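Side-chain contact in IMC sub-compartment protein ISP3 (Toxoplasma gondii, PDB 4CHJ), which is an inner membrane complex sub-compartment protein with a pleckstrin homology fold, of a family critical for replication of the parasite: residues A[80-84]-A[85-89]. Numbering follows the deposited sequence.
Sequences RPIQL and DDIAA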
ATOM      1  N   ARG A  80     -13.670  -4.066  -2.465  1.00 69.93           N
ATOM      2  CA  ARG A  80     -12.646  -4.780  -3.205  1.00 72.54           C
ATOM      3  C   ARG A  80     -11.682  -5.453  -2.205  1.00 71.01           C
ATOM      4  O   ARG A  80     -10.981  -4.783  -1.460  1.00 66.38           O
ATOM      5  CB  ARG A  80     -11.913  -3.852  -4.194  1.00 82.19           C
ATOM      6  CG  ARG A  80     -10.836  -4.560  -5.045  1.00 96.32           C
ATOM      7  CD  ARG A  80     -10.621  -3.934  -6.442  1.00 99.66           C
ATOM      8  NE  ARG A  80      -9.481  -2.993  -6.479  1.00106.06           N
ATOM      9  CZ  ARG A  80      -9.418  -1.877  -7.222  1.00104.40           C
ATOM     10  NH1 ARG A  80     -10.409  -1.538  -8.040  1.00 98.81           N
ATOM     11  NH2 ARG A  80      -8.352  -1.085  -7.145  1.00 96.80           N
ATOM     12  N   PRO A  81     -11.717  -6.794  -2.133  1.00 71.90           N
ATOM     13  CA  PRO A  81     -10.827  -7.532  -1.266  1.00 70.44           C
ATOM     14  C   PRO A  81      -9.562  -7.931  -1.982  1.00 66.23           C
ATOM     15  O   PRO A  81      -9.610  -8.418  -3.111  1.00 71.96           O
ATOM     16  CB  PRO A  81     -11.635  -8.799  -0.909  1.00 74.70           C
ATOM     17  CG  PRO A  81     -12.954  -8.673  -1.619  1.00 76.89           C
ATOM     18  CD  PRO A  81     -12.741  -7.678  -2.708  1.00 78.21           C
ATOM     19  N   ILE A  82      -8.447  -7.772  -1.298  1.00 57.94           N
ATOM     20  CA  ILE A  82      -7.169  -8.076  -1.855  1.00 51.92           C
ATOM     21  C   ILE A  82      -6.570  -9.132  -0.974  1.00 53.92           C
ATOM     22  O   ILE A  82      -6.562  -8.999   0.233  1.00 55.86           O
ATOM     23  CB  ILE A  82      -6.256  -6.830  -1.875  1.00 54.63           C
ATOM     24  CG1 ILE A  82      -7.013  -5.619  -2.441  1.00 51.19           C
ATOM     25  CG2 ILE A  82      -4.995  -7.106  -2.683  1.00 60.06           C
ATOM     26  CD1 ILE A  82      -6.189  -4.349  -2.530  1.00 54.93           C
ATOM     27  N   GLN A  83      -6.052 -10.179  -1.596  1.00 59.18           N
ATOM     28  CA  GLN A  83      -5.362 -11.226  -0.875  1.00 66.19           C
ATOM     29  C   GLN A  83      -3.918 -10.836  -0.652  1.00 62.09           C
ATOM     30  O   GLN A  83      -3.224 -10.444  -1.577  1.00 55.04           O
ATOM     31  CB  GLN A  83      -5.428 -12.536  -1.652  1.00 72.52           C
ATOM     32  CG  GLN A  83      -6.812 -12.867  -2.171  1.00 82.54           C
ATOM     33  CD  GLN A  83      -7.531 -13.856  -1.289  1.00 86.40           C
ATOM     34  OE1 GLN A  83      -7.066 -14.975  -1.088  1.00 88.84           O
ATOM     35  NE2 GLN A  83      -8.670 -13.448  -0.752  1.00 91.13           N
ATOM     36  N   LEU A  84      -3.475 -10.964   0.594  1.00 57.72           N
ATOM     37  CA  LEU A  84      -2.112 -10.643   0.988  1.00 55.14           C
ATOM     38  C   LEU A  84      -1.147 -11.552   0.251  1.00 54.78           C
ATOM     39  O   LEU A  84      -0.041 -11.156  -0.106  1.00 54.57           O
ATOM     40  CB  LEU A  84      -1.948 -10.765   2.499  1.00 56.70           C
ATOM     41  CG  LEU A  84      -2.886  -9.866   3.307  1.00 56.88           C
ATOM     42  CD1 LEU A  84      -2.464  -9.809   4.764  1.00 64.85           C
ATOM     43  CD2 LEU A  84      -2.953  -8.471   2.710  1.00 53.29           C
ATOM     44  N   ASP A  85      -1.599 -12.774   0.015  1.00 50.54           N
ATOM     45  CA  ASP A  85      -0.838 -13.765  -0.722  1.00 53.28           C
ATOM     46  C   ASP A  85      -0.613 -13.251  -2.132  1.00 56.53           C
ATOM     47  O   ASP A  85       0.432 -13.475  -2.732  1.00 60.05           O
ATOM     48  CB  ASP A  85      -1.577 -15.108  -0.750  1.00 56.02           C
ATOM     49  CG  ASP A  85      -3.087 -14.955  -0.669  1.00 68.72           C
ATOM     50  OD1 ASP A  85      -3.595 -14.561   0.401  1.00 71.53           O
ATOM     51  OD2 ASP A  85      -3.767 -15.232  -1.678  1.00 61.97           O
ATOM     52  N   ASP A  86      -1.624 -12.577  -2.659  1.00 56.55           N
ATOM     53  CA  ASP A  86      -1.578 -12.031  -4.012  1.00 63.10           C
ATOM     54  C   ASP A  86      -0.480 -10.995  -4.269  1.00 60.44           C
ATOM     55  O   ASP A  86       0.056 -10.931  -5.367  1.00 67.33           O
ATOM     56  CB  ASP A  86      -2.939 -11.474  -4.429  1.00 64.58           C
ATOM     57  CG  ASP A  86      -3.195 -11.628  -5.913  1.00 70.84           C
ATOM     58  OD1 ASP A  86      -2.513 -12.452  -6.551  1.00 64.87           O
ATOM     59  OD2 ASP A  86      -4.078 -10.926  -6.443  1.00 72.42           O
ATOM     60  N   ILE A  87      -0.134 -10.200  -3.261  1.00 55.95           N
ATOM     61  CA  ILE A  87       0.762  -9.070  -3.478  1.00 52.27           C
ATOM     62  C   ILE A  87       2.104  -9.551  -3.996  1.00 51.40           C
ATOM     63  O   ILE A  87       2.725 -10.419  -3.404  1.00 49.56           O
ATOM     64  CB  ILE A  87       1.026  -8.322  -2.160  1.00 56.56           C
ATOM     65  CG1 ILE A  87      -0.269  -8.148  -1.364  1.00 57.76           C
ATOM     66  CG2 ILE A  87       1.707  -6.991  -2.423  1.00 62.84           C
ATOM     67  CD1 ILE A  87      -1.060  -6.912  -1.724  1.00 60.49           C
ATOM     68  N   ALA A  88       2.565  -8.954  -5.088  1.00 51.77           N
ATOM     69  CA  ALA A  88       3.809  -9.389  -5.710  1.00 50.41           C
ATOM     70  C   ALA A  88       4.934  -8.365  -5.637  1.00 51.08           C
ATOM     71  O   ALA A  88       6.106  -8.725  -5.608  1.00 49.49           O
ATOM     72  CB  ALA A  88       3.553  -9.783  -7.155  1.00 52.23           C
ATOM     73  N   ALA A  89       4.576  -7.089  -5.617  1.00 50.65           N
ATOM     74  CA  ALA A  89       5.576  -6.036  -5.596  1.00 51.01           C
ATOM     75  C   ALA A  89       5.090  -4.776  -4.903  1.00 48.46           C
ATOM     76  O   ALA A  89       3.898  -4.508  -4.841  1.00 49.59           O
ATOM     77  CB  ALA A  89       6.032  -5.716  -7.009  1.00 51.99           C
TER
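Residues 84-86 form a short helical turn that joins strand 78-83 to strand 87-91 in this pleckstrin homology fold. Ile-82 and Ile-87 meet across it on the buried side. Methyl CG2 of Ile-82 lies 4.1 Å from CD1 of Ile-87, and the two side chains cross at about a right angle. In Ile-87, CG1 stands anti to the carbonyl carbon (chi1 -43°), which lays CG1 3.3 Å from Leu-84 O. Two successive backbone hydrogen bonds span the turn. Asp-86 N gives a weak, bent one to Gln-83 O at 2.9 Å. Ile-87 N reaches Leu-84 O at 3.3 Å from above the carbonyl plane. Asn-148 ND2 ties both Leu-84 O and Ile-87 O to helix 131-149 by hydrogen bonds. On the outer side Gln-83 and Asp-85 run side by side, pointing the same way. With chi1 of Asp-85 off a staggered position (29°), its OD2 comes within 3.2 Å of Gln-83 CB. Its OD1 is hydrogen-bonded to Asn-69. Asp-86 OD2 is hydrogen-bonded to Ser-119. Ala-88 and Ala-89 both face Arg-116 of strand 113-117, a classic beta bulge. Leu-84 and Ile-87 pack on the C-terminal helix. The turn is the beta4-beta5 connection, where the chain passes from the first four strands to the last three of the pleckstrin homology fold.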